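Local coordinates for amino acid adenylation domain-containing protein (Bacillus stratosphericus LAMA 585, PDB 6ULX) that probably activates the alpha-keto acid 4-methyl-2-oxopentanoate by adenylation, forming its acyl adenylate, at residues S334-A339 / P415-G420; F175-S180 / D222-I227; T381-P386 / L451-R456. All blocks are in the same frame, centred on the assembly; numbering follows the deposited sequence.

Contact 1: S334-A339 / P415-G420; sequences SEISSA and PTTMKG. With QA7 (5'-O-{(S)-hydroxy[(4-methyl-2-oxopentanoyl)oxy]phosphoryl}adenosine), chain B.
The carbonyls of Glu335 and Ile336 are the flat groups that 415-420 meets, each in its own way. Glu335 O takes the backbone donor Met418 N at 2.8 Å. Ile336 O instead takes the hydroxyl Thr416 OG1 at 3.1 Å from a position tilted 33° off the carbonyl plane. A neighbouring carbonyl, Thr416 O, comes to 3.3 Å from Ile336 CA in a CH...O contact. The carboxylate of Glu335 is swung off the contact by a bend at chi2 (81°): OE2 bonds to Tyr421 OH, and only the aliphatic stem stays beside Met418. There the thioether runs alongside, both chains pointing the same way, with Met418 CE 3.7 Å from Glu335 CG. Thr416 OG1 sits between its own backbone N and carbonyl carbon (chi1 74°), which turns it to Ile336. A valine here would lack the hydroxyl and would probably leave Ile336 O without its donor from 415-420. On the other flank of 334-339, Ser334 N gives a nearly straight bond of 2.9 Å to the phosphate oxygen O28 of the acyl adenylate; the Ser-Glu pair matches the A5 core motif of adenylation domains. Residues 334-337 form the turn between antiparallel strands 327-333 and 338-342, and 338-339 begin the second of them. Helix 193-207 packs on Thr416 and Ser337 through Asn199, strand 188-192 lies against Met418 with Val189 and His191, and Ile224 of helix 224-237 touches Ser334.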
# COMPACT_ATOMS: atom_id res chain seq x y z
N SER A 334 5.60 3.19 2.09
CA SER A 334 6.70 2.50 2.75
C SER A 334 7.64 3.49 3.42
O SER A 334 8.15 3.24 4.52
CB SER A 334 7.46 1.64 1.74
OG SER A 334 6.64 0.61 1.23
N GLU A 335 7.89 4.63 2.76
CA GLU A 335 8.86 5.59 3.28
C GLU A 335 8.43 6.19 4.61
O GLU A 335 9.29 6.68 5.36
CB GLU A 335 9.09 6.71 2.26
CG GLU A 335 9.82 6.27 1.00
CD GLU A 335 8.91 5.61 -0.02
OE1 GLU A 335 7.74 5.34 0.30
OE2 GLU A 335 9.38 5.36 -1.15
N ILE A 336 7.14 6.17 4.92
CA ILE A 336 6.64 6.71 6.18
C ILE A 336 6.07 5.60 7.06
O ILE A 336 5.25 5.88 7.94
CB ILE A 336 5.62 7.82 5.94
CG1 ILE A 336 4.47 7.34 5.06
CG2 ILE A 336 6.30 9.03 5.30
CD1 ILE A 336 3.51 8.44 4.63
N SER A 337 6.49 4.36 6.84
CA SER A 337 6.09 3.22 7.66
C SER A 337 4.57 3.04 7.68
O SER A 337 3.97 2.87 8.74
CB SER A 337 6.66 3.35 9.07
OG SER A 337 6.22 4.55 9.69
N SER A 338 3.97 3.07 6.49
CA SER A 338 2.57 2.71 6.28
C SER A 338 1.64 3.89 6.51
O SER A 338 2.02 5.05 6.31
CB SER A 338 2.17 1.53 7.18
OG SER A 338 1.83 1.96 8.49
N ALA A 339 0.40 3.61 6.93
CA ALA A 339 -0.65 4.61 6.88
C ALA A 339 -0.36 5.79 7.80
O ALA A 339 0.21 5.64 8.88
CB ALA A 339 -1.99 3.98 7.28
N PRO A 415 7.50 11.87 12.78
CA PRO A 415 8.50 10.91 13.29
C PRO A 415 8.45 9.52 12.66
O PRO A 415 9.24 8.66 13.07
CB PRO A 415 8.14 10.84 14.78
CG PRO A 415 6.65 11.02 14.81
CD PRO A 415 6.32 11.98 13.67
N THR A 416 7.56 9.28 11.70
CA THR A 416 7.43 7.97 11.08
C THR A 416 8.26 7.83 9.81
O THR A 416 8.14 6.81 9.12
CB THR A 416 5.96 7.68 10.75
OG1 THR A 416 5.57 8.47 9.62
CG2 THR A 416 5.07 8.02 11.93
N THR A 417 9.09 8.82 9.49
CA THR A 417 9.80 8.83 8.21
C THR A 417 11.06 7.99 8.28
O THR A 417 11.75 7.96 9.31
CB THR A 417 10.14 10.27 7.81
OG1 THR A 417 8.93 11.05 7.76
CG2 THR A 417 10.82 10.30 6.45
N MET A 418 11.36 7.31 7.18
CA MET A 418 12.51 6.43 7.10
C MET A 418 13.81 7.19 7.38
O MET A 418 13.86 8.43 7.37
CB MET A 418 12.60 5.79 5.72
CG MET A 418 12.73 6.82 4.58
SD MET A 418 13.03 6.09 2.96
CE MET A 418 13.14 7.54 1.93
N LYS A 419 14.88 6.43 7.62
CA LYS A 419 16.21 7.02 7.60
C LYS A 419 16.58 7.48 6.20
O LYS A 419 17.31 8.46 6.04
CB LYS A 419 17.25 6.02 8.10
CG LYS A 419 17.11 5.59 9.55
CD LYS A 419 18.42 4.97 10.03
CE LYS A 419 18.26 4.21 11.33
NZ LYS A 419 19.56 3.64 11.79
N GLY A 420 16.10 6.77 5.18
CA GLY A 420 16.39 7.11 3.80
C GLY A 420 16.58 5.88 2.93
O GLY A 420 16.65 4.76 3.44
C01 QA7 B . -0.56 0.93 4.26
C02 QA7 B . -1.09 2.11 3.46
C03 QA7 B . -2.61 2.15 3.63
C04 QA7 B . -0.63 2.07 2.01
C05 QA7 B . 0.89 2.01 1.90
C06 QA7 B . 1.54 1.65 0.57
C10 QA7 B . 2.69 4.08 -1.65
C11 QA7 B . 1.95 4.65 -2.68
C12 QA7 B . 1.57 6.17 -2.38
C13 QA7 B . 0.59 6.40 -3.08
C14 QA7 B . -0.25 4.94 -3.15
C16 QA7 B . -1.40 4.47 -1.01
C18 QA7 B . -3.38 5.28 -1.45
C19 QA7 B . -4.73 5.73 -1.51
C21 QA7 B . -4.38 6.48 -3.66
C23 QA7 B . -2.60 5.47 -2.55
N15 QA7 B . -1.37 4.96 -2.26
N17 QA7 B . -2.63 4.67 -0.50
N20 QA7 B . -5.19 6.31 -2.61
N22 QA7 B . -3.13 6.07 -3.66
N24 QA7 B . -5.60 5.57 -0.37
O07 QA7 B . 2.95 1.50 0.45
O09 QA7 B . 3.05 2.78 -2.03
O25 QA7 B . 0.57 4.00 -2.81
O26 QA7 B . 0.92 6.76 -4.48
O27 QA7 B . 2.75 7.06 -2.68
O28 QA7 B . 5.16 2.45 -0.66
O29 QA7 B . 4.10 0.46 -1.62
O30 QA7 B . 0.80 1.50 -0.34
O31 QA7 B . 1.56 2.23 2.85
P08 QA7 B . 3.83 1.79 -0.96

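Contact 2: F175-S180 / D222-I227; sequences FFILTS and DHIGGI. With QA7 (5'-O-{(S)-hydroxy[(4-methyl-2-oxopentanoyl)oxy]phosphoryl}adenosine), chain B.
His223 O is gripped twice, by Gly226 N at 2.8 Å and Ile227 N at 3.1 Å, while the carbonyl carbon lies against Ile177 CD1. Those two bonds form the first turn of helix 224-237, which widens to a pi-type turn at 225-227. The imidazole caps it: His223 ND1 accepts from Gly225 N at 3.0 Å, the donor lying in the ring plane, which fixes the rotation of the ring and puts CE1 beside the acyl carbon C06 of the adenylate.

From the strand, Ile177 reaches across with CG1 anti to the backbone N (chi1 -176°), driving its CD1 methyl into the bend of the chain, 3.3 Å from Asp222 O and 3.9 Å from Ile224 CD1. Further back along the strand, Phe175 adds apolar packing: Ile224 CD1 comes to the edge of its ring, 4.3 Å from CZ, and Ile227 CG2 approaches the same corner obliquely.

Ile224 faces two ways, since its other branch, CG2, lies over the keto oxygen O31 of the ligand. Gly225 brings bare backbone to the ligand methyl C01, which a side chain would crowd. This is the acyl-pocket side of an adenylation domain, where strand 173-178 runs into the A3 phosphate-binding motif.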
# COMPACT_ATOMS: atom_id res chain seq x y z
N PHE A 175 14.66 -2.80 9.88
CA PHE A 175 14.53 -3.63 8.69
C PHE A 175 14.59 -2.76 7.44
O PHE A 175 14.38 -1.55 7.50
CB PHE A 175 13.23 -4.46 8.70
CG PHE A 175 11.96 -3.63 8.66
CD1 PHE A 175 11.56 -3.02 7.48
CD2 PHE A 175 11.18 -3.48 9.78
CE1 PHE A 175 10.40 -2.26 7.43
CE2 PHE A 175 10.02 -2.73 9.75
CZ PHE A 175 9.62 -2.12 8.57
N PHE A 176 14.89 -3.41 6.32
CA PHE A 176 14.75 -2.82 5.00
C PHE A 176 13.45 -3.31 4.37
O PHE A 176 12.92 -4.37 4.71
CB PHE A 176 15.93 -3.20 4.10
CG PHE A 176 17.26 -2.70 4.58
CD1 PHE A 176 17.57 -1.35 4.54
CD2 PHE A 176 18.22 -3.59 5.03
CE1 PHE A 176 18.80 -0.89 4.97
CE2 PHE A 176 19.46 -3.14 5.46
CZ PHE A 176 19.75 -1.79 5.43
N ILE A 177 12.93 -2.52 3.44
CA ILE A 177 11.74 -2.90 2.68
C ILE A 177 11.83 -2.25 1.30
O ILE A 177 12.11 -1.05 1.18
CB ILE A 177 10.44 -2.51 3.40
CG1 ILE A 177 9.24 -3.02 2.62
CG2 ILE A 177 10.35 -1.00 3.59
CD1 ILE A 177 7.94 -3.02 3.41
N LEU A 178 11.58 -3.04 0.26
CA LEU A 178 11.71 -2.59 -1.11
C LEU A 178 10.42 -1.95 -1.60
O LEU A 178 9.32 -2.46 -1.35
CB LEU A 178 12.09 -3.76 -2.02
CG LEU A 178 13.58 -4.05 -2.16
CD1 LEU A 178 14.27 -4.03 -0.81
CD2 LEU A 178 13.80 -5.39 -2.85
N THR A 179 10.56 -0.82 -2.29
CA THR A 179 9.42 -0.14 -2.89
C THR A 179 9.04 -0.83 -4.20
O THR A 179 9.59 -1.86 -4.58
CB THR A 179 9.74 1.33 -3.13
OG1 THR A 179 10.79 1.44 -4.11
CG2 THR A 179 10.20 2.00 -1.85
N SER A 180 8.07 -0.24 -4.91
CA SER A 180 7.70 -0.71 -6.23
C SER A 180 8.45 0.02 -7.34
O SER A 180 8.73 -0.57 -8.39
CB SER A 180 6.19 -0.54 -6.45
OG SER A 180 5.92 0.57 -7.29
N ASP A 222 5.79 -8.62 3.17
CA ASP A 222 6.73 -7.74 2.51
C ASP A 222 6.09 -6.41 2.12
O ASP A 222 6.78 -5.55 1.56
CB ASP A 222 7.31 -8.42 1.27
CG ASP A 222 6.25 -8.85 0.28
OD1 ASP A 222 5.77 -8.00 -0.50
OD2 ASP A 222 5.88 -10.05 0.28
N HIS A 223 4.80 -6.23 2.38
CA HIS A 223 4.10 -4.97 2.18
C HIS A 223 4.08 -4.20 3.50
O HIS A 223 3.83 -4.78 4.56
CB HIS A 223 2.67 -5.21 1.69
CG HIS A 223 2.00 -3.99 1.16
ND1 HIS A 223 1.65 -2.93 1.97
CD2 HIS A 223 1.59 -3.66 -0.09
CE1 HIS A 223 1.06 -1.99 1.23
NE2 HIS A 223 1.02 -2.42 -0.02
N ILE A 224 4.34 -2.90 3.42
CA ILE A 224 4.50 -2.10 4.64
C ILE A 224 3.24 -2.18 5.50
O ILE A 224 3.31 -2.19 6.73
CB ILE A 224 4.85 -0.64 4.28
CG1 ILE A 224 5.33 0.11 5.53
CG2 ILE A 224 3.65 0.06 3.67
CD1 ILE A 224 6.71 -0.31 6.00
N GLY A 225 2.07 -2.23 4.86
CA GLY A 225 0.82 -2.37 5.60
C GLY A 225 0.65 -3.73 6.25
O GLY A 225 -0.10 -3.84 7.23
N GLY A 226 1.31 -4.75 5.73
CA GLY A 226 1.23 -6.07 6.33
C GLY A 226 2.13 -6.21 7.54
O GLY A 226 1.75 -6.85 8.52
N ILE A 227 3.32 -5.61 7.48
CA ILE A 227 4.29 -5.75 8.56
C ILE A 227 4.05 -4.72 9.66
O ILE A 227 4.07 -5.05 10.84
CB ILE A 227 5.72 -5.67 8.00
CG1 ILE A 227 6.76 -5.92 9.10
CG2 ILE A 227 5.99 -4.30 7.37
CD1 ILE A 227 6.61 -7.25 9.81
C01 QA7 B . -0.56 0.93 4.26
C02 QA7 B . -1.09 2.11 3.46
C03 QA7 B . -2.61 2.15 3.63
C04 QA7 B . -0.63 2.07 2.01
C05 QA7 B . 0.89 2.01 1.90
C06 QA7 B . 1.54 1.65 0.57
C10 QA7 B . 2.69 4.08 -1.65
C11 QA7 B . 1.95 4.65 -2.68
C12 QA7 B . 1.57 6.17 -2.38
C13 QA7 B . 0.59 6.40 -3.08
C14 QA7 B . -0.25 4.94 -3.15
C16 QA7 B . -1.40 4.47 -1.01
C18 QA7 B . -3.38 5.28 -1.45
C19 QA7 B . -4.73 5.73 -1.51
C21 QA7 B . -4.38 6.48 -3.66
C23 QA7 B . -2.60 5.47 -2.55
N15 QA7 B . -1.37 4.96 -2.26
N17 QA7 B . -2.63 4.67 -0.50
N20 QA7 B . -5.19 6.31 -2.61
N22 QA7 B . -3.13 6.07 -3.66
N24 QA7 B . -5.60 5.57 -0.37
O07 QA7 B . 2.95 1.50 0.45
O09 QA7 B . 3.05 2.78 -2.03
O25 QA7 B . 0.57 4.00 -2.81
O26 QA7 B . 0.92 6.76 -4.48
O27 QA7 B . 2.75 7.06 -2.68
O28 QA7 B . 5.16 2.45 -0.66
O29 QA7 B . 4.10 0.46 -1.62
O30 QA7 B . 0.80 1.50 -0.34
O31 QA7 B . 1.56 2.23 2.85
P08 QA7 B . 3.83 1.79 -0.96

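Contact 3: T381-P386 / L451-R456; sequences TELGKP and LTLTGR. With QA7 (5'-O-{(S)-hydroxy[(4-methyl-2-oxopentanoyl)oxy]phosphoryl}adenosine), chain B.
Leu383 and Leu451 make the tight side of this contact, where the backbones are tied by two bonds. Leu383 N gives its proton to Leu451 O at 2.8 Å, and Leu451 N returns one to Gly384 O at 2.9 Å. Gly384 carries backbone angles at which any side chain would jam against the carbonyl of Leu383.

Beside this pair the leucines close up. Leu383 meets Leu453 at about a right angle, its CD1 methyl 3.9 Å from Leu453 CG. The first torsion of Leu383 (-53°) sets CG opposite the carbonyl carbon and leads the branch out toward the nucleotide. Both residues then lie on one side of the adenine plane: Leu383 CD1 stands 3.5 Å from the amino nitrogen N24, and Leu453 CD1 sits over the pyrimidine ring, 3.7 Å from C21. Phe331 packs on the two leucines.

The other side is looser and wetter. Glu382 and Thr452 meet obliquely through the stem of the acid alone, CG 3.4 Å from Thr452 OG1, while the carboxylate pairs with Arg450 in a salt bridge. A water joins Glu382 OE2 to the hydroxyl of Thr452, and a second donates to both Thr381 O and Leu453 O, bridging the two segments where they have begun to part.

Further along, Thr454 and Gly455 form a classic beta bulge opposite Leu443, and Gly455-Arg456 matches the start of the A8 core motif. Edge strand 450-456 of the five-stranded antiparallel sheet thus meets the loop after strand 377-381 to wall the adenine site of an ANL adenylation domain.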
# COMPACT_ATOMS: atom_id res chain seq x y z
N THR A 381 -12.72 9.78 -2.72
CA THR A 381 -12.90 9.30 -1.36
C THR A 381 -11.95 10.05 -0.43
O THR A 381 -10.73 10.06 -0.66
CB THR A 381 -12.65 7.80 -1.26
OG1 THR A 381 -13.47 7.11 -2.21
CG2 THR A 381 -12.97 7.29 0.14
N GLU A 382 -12.50 10.67 0.61
CA GLU A 382 -11.65 11.30 1.62
C GLU A 382 -10.90 10.23 2.40
O GLU A 382 -11.44 9.16 2.70
CB GLU A 382 -12.50 12.14 2.57
CG GLU A 382 -12.98 13.44 1.97
CD GLU A 382 -13.70 14.32 2.98
OE1 GLU A 382 -14.80 13.94 3.42
OE2 GLU A 382 -13.15 15.38 3.34
N LEU A 383 -9.64 10.51 2.71
CA LEU A 383 -8.77 9.57 3.40
C LEU A 383 -8.52 9.95 4.85
O LEU A 383 -7.81 9.22 5.55
CB LEU A 383 -7.45 9.43 2.65
CG LEU A 383 -7.62 9.10 1.16
CD1 LEU A 383 -6.28 8.95 0.46
CD2 LEU A 383 -8.46 7.82 0.99
N GLY A 384 -9.07 11.06 5.33
CA GLY A 384 -9.13 11.36 6.74
C GLY A 384 -8.04 12.30 7.21
O GLY A 384 -7.16 12.73 6.45
N LYS A 385 -8.10 12.62 8.50
CA LYS A 385 -7.12 13.47 9.15
C LYS A 385 -5.83 12.69 9.41
O LYS A 385 -5.84 11.45 9.46
CB LYS A 385 -7.68 14.00 10.46
CG LYS A 385 -9.01 14.72 10.34
CD LYS A 385 -9.51 15.19 11.71
CE LYS A 385 -10.90 15.81 11.61
NZ LYS A 385 -11.46 16.14 12.95
N PRO A 386 -4.72 13.38 9.59
CA PRO A 386 -3.47 12.69 9.93
C PRO A 386 -3.53 12.10 11.33
O PRO A 386 -4.19 12.63 12.23
CB PRO A 386 -2.40 13.78 9.82
CG PRO A 386 -3.14 15.07 9.99
CD PRO A 386 -4.51 14.84 9.39
N LEU A 451 -7.20 14.70 4.29
CA LEU A 451 -6.50 14.55 3.02
C LEU A 451 -7.35 13.79 2.01
O LEU A 451 -8.12 12.89 2.36
CB LEU A 451 -5.18 13.82 3.23
CG LEU A 451 -4.35 13.53 1.98
CD1 LEU A 451 -3.88 14.83 1.33
CD2 LEU A 451 -3.16 12.64 2.32
N THR A 452 -7.19 14.16 0.74
CA THR A 452 -7.83 13.46 -0.37
C THR A 452 -6.85 13.45 -1.54
O THR A 452 -6.40 14.51 -1.98
CB THR A 452 -9.14 14.13 -0.79
OG1 THR A 452 -10.10 14.02 0.27
CG2 THR A 452 -9.70 13.48 -2.04
N LEU A 453 -6.52 12.26 -2.03
CA LEU A 453 -5.59 12.12 -3.15
C LEU A 453 -6.36 12.15 -4.47
O LEU A 453 -7.48 11.64 -4.56
CB LEU A 453 -4.79 10.83 -3.03
CG LEU A 453 -3.76 10.75 -1.91
CD1 LEU A 453 -2.96 9.45 -2.03
CD2 LEU A 453 -2.83 11.95 -1.91
N THR A 454 -5.74 12.74 -5.48
CA THR A 454 -6.34 12.86 -6.81
C THR A 454 -5.45 12.35 -7.93
O THR A 454 -5.97 12.12 -9.03
CB THR A 454 -6.71 14.32 -7.10
OG1 THR A 454 -5.53 15.13 -7.04
CG2 THR A 454 -7.73 14.83 -6.10
N GLY A 455 -4.15 12.18 -7.71
CA GLY A 455 -3.29 11.69 -8.76
C GLY A 455 -1.86 11.59 -8.28
O GLY A 455 -1.59 11.58 -7.08
N ARG A 456 -0.94 11.51 -9.24
CA ARG A 456 0.48 11.40 -8.95
C ARG A 456 1.26 12.23 -9.95
O ARG A 456 0.87 12.36 -11.11
CB ARG A 456 0.95 9.94 -9.01
CG ARG A 456 0.01 8.95 -8.35
CD ARG A 456 0.59 7.54 -8.32
NE ARG A 456 1.01 7.09 -9.64
CZ ARG A 456 0.19 6.55 -10.55
NH1 ARG A 456 -1.10 6.42 -10.28
NH2 ARG A 456 0.67 6.16 -11.72
C01 QA7 B . -0.56 0.93 4.26
C02 QA7 B . -1.09 2.11 3.46
C03 QA7 B . -2.61 2.15 3.63
C04 QA7 B . -0.63 2.07 2.01
C05 QA7 B . 0.89 2.01 1.90
C06 QA7 B . 1.54 1.65 0.57
C10 QA7 B . 2.69 4.08 -1.65
C11 QA7 B . 1.95 4.65 -2.68
C12 QA7 B . 1.57 6.17 -2.38
C13 QA7 B . 0.59 6.40 -3.08
C14 QA7 B . -0.25 4.94 -3.15
C16 QA7 B . -1.40 4.47 -1.01
C18 QA7 B . -3.38 5.28 -1.45
C19 QA7 B . -4.73 5.73 -1.51
C21 QA7 B . -4.38 6.48 -3.66
C23 QA7 B . -2.60 5.47 -2.55
N15 QA7 B . -1.37 4.96 -2.26
N17 QA7 B . -2.63 4.67 -0.50
N20 QA7 B . -5.19 6.31 -2.61
N22 QA7 B . -3.13 6.07 -3.66
N24 QA7 B . -5.60 5.57 -0.37
O07 QA7 B . 2.95 1.50 0.45
O09 QA7 B . 3.05 2.78 -2.03
O25 QA7 B . 0.57 4.00 -2.81
O26 QA7 B . 0.92 6.76 -4.48
O27 QA7 B . 2.75 7.06 -2.68
O28 QA7 B . 5.16 2.45 -0.66
O29 QA7 B . 4.10 0.46 -1.62
O30 QA7 B . 0.80 1.50 -0.34
O31 QA7 B . 1.56 2.23 2.85
P08 QA7 B . 3.83 1.79 -0.96
O HOH W 1 -8.46 9.84 -2.28
O HOH W 2 -10.40 15.95 1.89

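All three contacts surround one acyl adenylate. Contacts 1 and 2 are neighbours, centres 10 Å apart, and touch where Ile224 packs on Ser334, Ser337 and Ser338; contact 3 lies off toward the adenine, its centre 18 Å from that of contact 1 and 21 Å from that of contact 2, with nearest atoms about 8 Å away in both cases. Contacts 1 and 3 reach the same mixed sheet through neighbouring strands 338-342 and 385-386. Along the chain contact 2 closes first, whereas the segments of 1 and 3 alternate. Acyl group, phosphate and adenine are thus met in turn, and the site is assembled from segments far apart in sequence.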